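Local coordinates for antifreeze protein (Marinomonas primoryensis, PDB 5JUH) that forms the C-terminal calcium-binding RTX region of a giant adhesin that binds its Antarctic bacterium to diatoms and ice, and is probably linked to type I secretion, at residues 97-102 against 119-124. Numbering follows the deposited sequence.
Sequences FILNDT and DALDLT. With CA (calcium ion), chain C; CA (calcium ion), chain G.
Phe97 and Ile98 run parallel to Leu121 and Asp122 as neighbouring strands, joined by alternating backbone hydrogen bonds: Phe97 N to Ala120 O (3.0 Å), Asp122 N to Phe97 O (2.9 Å) and Leu99 N to Asp122 O (3.2 Å). Past the last of these the strands part, and a water sits between Leu99 O (2.7 Å) and Asp122 O (2.9 Å). Side chains alternate between two faces. On one, Phe97 CB meets Leu121 CD2, and farther along Leu99 CD1 touches Leu123 CD2, the two side chains running alongside each other in the same direction; strand 163-168 covers this apolar layer. On the other, Ile98 CG1 rests against Asp122 CB at 3.9 Å. The carboxylate of Asp122 leans onward along its chain, its CG opposite the backbone N (chi1 -176°); OD1 accepts from Thr124 N, closing an Asx turn just ahead of helix 124-127, and also from Thr124 OG1 (2.8 Å). At the other end, Asp119 OD2 lies in the plane of the Phe97 ring, 3.8 Å from edge atom CE2, with carboxylate and ring nearly perpendicular (87°). OD2 takes its hydrogen bond from Asn115 N, while OD1 binds calcium with Leu91 O, Gly93 O and Asp95 OD2. Beyond the paired region, Asp101 OD1 and Thr102 O bind a second calcium, whose remaining ligands here are five waters. Short parallel strands, stacked turn upon turn with calcium held in the intervening loops, are the hallmark of the RTX beta-roll, with strand 187-192 extending the sheet beyond 120-122, also in parallel.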
loop_
_atom_site.group_PDB
_atom_site.type_symbol
_atom_site.label_atom_id
_atom_site.label_comp_id
_atom_site.label_asym_id
_atom_site.label_seq_id
_atom_site.Cartn_x
_atom_site.Cartn_y
_atom_site.Cartn_z
ATOM N N PHE A 97 -1.204 4.848 -4.722
ATOM C CA PHE A 97 -2.338 4.019 -5.039
ATOM C C PHE A 97 -3.244 3.958 -3.849
ATOM O O PHE A 97 -2.862 3.500 -2.778
ATOM C CB PHE A 97 -1.897 2.558 -5.434
ATOM C CG PHE A 97 -0.927 2.550 -6.600
ATOM C CD1 PHE A 97 -1.372 2.437 -7.889
ATOM C CD2 PHE A 97 0.468 2.587 -6.421
ATOM C CE1 PHE A 97 -0.516 2.421 -8.971
ATOM C CE2 PHE A 97 1.333 2.589 -7.490
ATOM C CZ PHE A 97 0.852 2.456 -8.740
ATOM N N ILE A 98 -4.448 4.522 -4.013
ATOM C CA ILE A 98 -5.446 4.442 -2.936
ATOM C C ILE A 98 -6.262 3.206 -3.025
ATOM O O ILE A 98 -6.776 2.925 -4.096
ATOM C CB ILE A 98 -6.387 5.709 -2.989
ATOM C CG1 ILE A 98 -5.584 7.016 -2.909
ATOM C CG2 ILE A 98 -7.390 5.638 -1.851
ATOM C CD1 ILE A 98 -6.442 8.281 -3.096
ATOM N N LEU A 99 -6.326 2.429 -1.971
ATOM C CA LEU A 99 -6.993 1.145 -2.025
ATOM C C LEU A 99 -8.214 1.162 -1.080
ATOM O O LEU A 99 -8.184 1.645 0.011
ATOM C CB LEU A 99 -6.021 0.013 -1.568
ATOM C CG LEU A 99 -4.904 -0.125 -2.634
ATOM C CD1 LEU A 99 -3.936 -1.135 -2.052
ATOM C CD2 LEU A 99 -5.415 -0.700 -3.925
ATOM N N ASN A 100 -9.243 0.541 -1.566
ATOM C CA ASN A 100 -10.511 0.309 -0.872
ATOM C C ASN A 100 -10.500 -1.018 -0.194
ATOM O O ASN A 100 -10.024 -2.040 -0.720
ATOM C CB ASN A 100 -11.679 0.489 -1.867
ATOM C CG ASN A 100 -11.638 -0.480 -3.005
ATOM O OD1 ASN A 100 -12.695 -1.234 -3.287
ATOM N ND2 ASN A 100 -10.515 -0.516 -3.691
ATOM N N ASP A 101 -11.183 -1.078 0.925
ATOM C CA ASP A 101 -11.354 -2.347 1.625
ATOM C C ASP A 101 -12.634 -3.019 1.072
ATOM O O ASP A 101 -13.682 -2.538 1.198
ATOM C CB ASP A 101 -11.604 -1.970 3.086
ATOM C CG ASP A 101 -11.577 -3.107 4.004
ATOM O OD1 ASP A 101 -11.353 -4.271 3.585
ATOM O OD2 ASP A 101 -11.921 -2.867 5.276
ATOM N N THR A 102 -12.542 -4.184 0.599
ATOM C CA THR A 102 -13.659 -4.999 0.119
ATOM C C THR A 102 -13.874 -6.119 1.137
ATOM O O THR A 102 -13.002 -6.442 1.871
ATOM C CB THR A 102 -13.436 -5.621 -1.287
ATOM O OG1 THR A 102 -12.336 -6.528 -1.166
ATOM C CG2 THR A 102 -13.177 -4.577 -2.355
ATOM N N ASP A 119 6.794 4.624 -5.188
ATOM C CA ASP A 119 5.372 4.661 -5.022
ATOM C C ASP A 119 4.972 4.446 -3.550
ATOM O O ASP A 119 5.771 4.104 -2.700
ATOM C CB ASP A 119 4.780 3.547 -5.900
ATOM C CG ASP A 119 5.049 3.712 -7.361
ATOM O OD1 ASP A 119 5.130 4.805 -7.974
ATOM O OD2 ASP A 119 5.120 2.622 -8.024
ATOM N N ALA A 120 3.650 4.615 -3.286
ATOM C CA ALA A 120 3.118 4.454 -1.932
ATOM C C ALA A 120 1.714 3.929 -1.989
ATOM O O ALA A 120 1.087 4.015 -2.988
ATOM C CB ALA A 120 3.105 5.808 -1.222
ATOM N N LEU A 121 1.258 3.330 -0.912
ATOM C CA LEU A 121 -0.082 2.822 -0.801
ATOM C C LEU A 121 -0.849 3.580 0.288
ATOM O O LEU A 121 -0.406 3.676 1.419
ATOM C CB LEU A 121 -0.032 1.379 -0.354
ATOM C CG LEU A 121 0.788 0.392 -1.220
ATOM C CD1 LEU A 121 0.800 -0.986 -0.612
ATOM C CD2 LEU A 121 0.154 0.305 -2.615
ATOM N N ASP A 122 -1.999 4.118 -0.079
ATOM C CA ASP A 122 -2.896 4.728 0.916
ATOM C C ASP A 122 -3.832 3.633 1.433
ATOM O O ASP A 122 -4.731 3.213 0.686
ATOM C CB ASP A 122 -3.619 5.947 0.334
ATOM C CG ASP A 122 -4.501 6.662 1.376
ATOM O OD1 ASP A 122 -4.918 5.991 2.346
ATOM O OD2 ASP A 122 -4.705 7.890 1.214
ATOM N N LEU A 123 -3.586 3.236 2.650
ATOM C CA LEU A 123 -4.332 2.135 3.204
ATOM C C LEU A 123 -5.344 2.553 4.262
ATOM O O LEU A 123 -5.783 1.749 4.954
ATOM C CB LEU A 123 -3.348 1.107 3.893
ATOM C CG LEU A 123 -2.349 0.520 2.857
ATOM C CD1 LEU A 123 -1.492 -0.510 3.601
ATOM C CD2 LEU A 123 -3.055 -0.179 1.667
ATOM N N THR A 124 -5.605 3.834 4.316
ATOM C CA THR A 124 -6.561 4.348 5.339
ATOM C C THR A 124 -7.871 3.594 5.398
ATOM O O THR A 124 -8.293 3.262 6.435
ATOM C CB THR A 124 -6.844 5.847 5.079
ATOM O OG1 THR A 124 -5.627 6.584 5.037
ATOM C CG2 THR A 124 -7.735 6.430 6.196
HETATM CA CA CA C . -11.404 -6.595 3.465
HETATM CA CA CA G . 5.450 5.057 -10.309
HETATM O O HOH W 1 -7.393 3.794 1.533
HETATM O O HOH W 2 -10.445 -6.985 1.347
HETATM O O HOH W 3 -9.067 -6.374 2.936
HETATM O O HOH W 4 -13.285 -6.431 4.954
HETATM O O HOH W 5 -10.393 -7.222 5.388
HETATM O O HOH W 6 -11.847 -8.745 3.462
#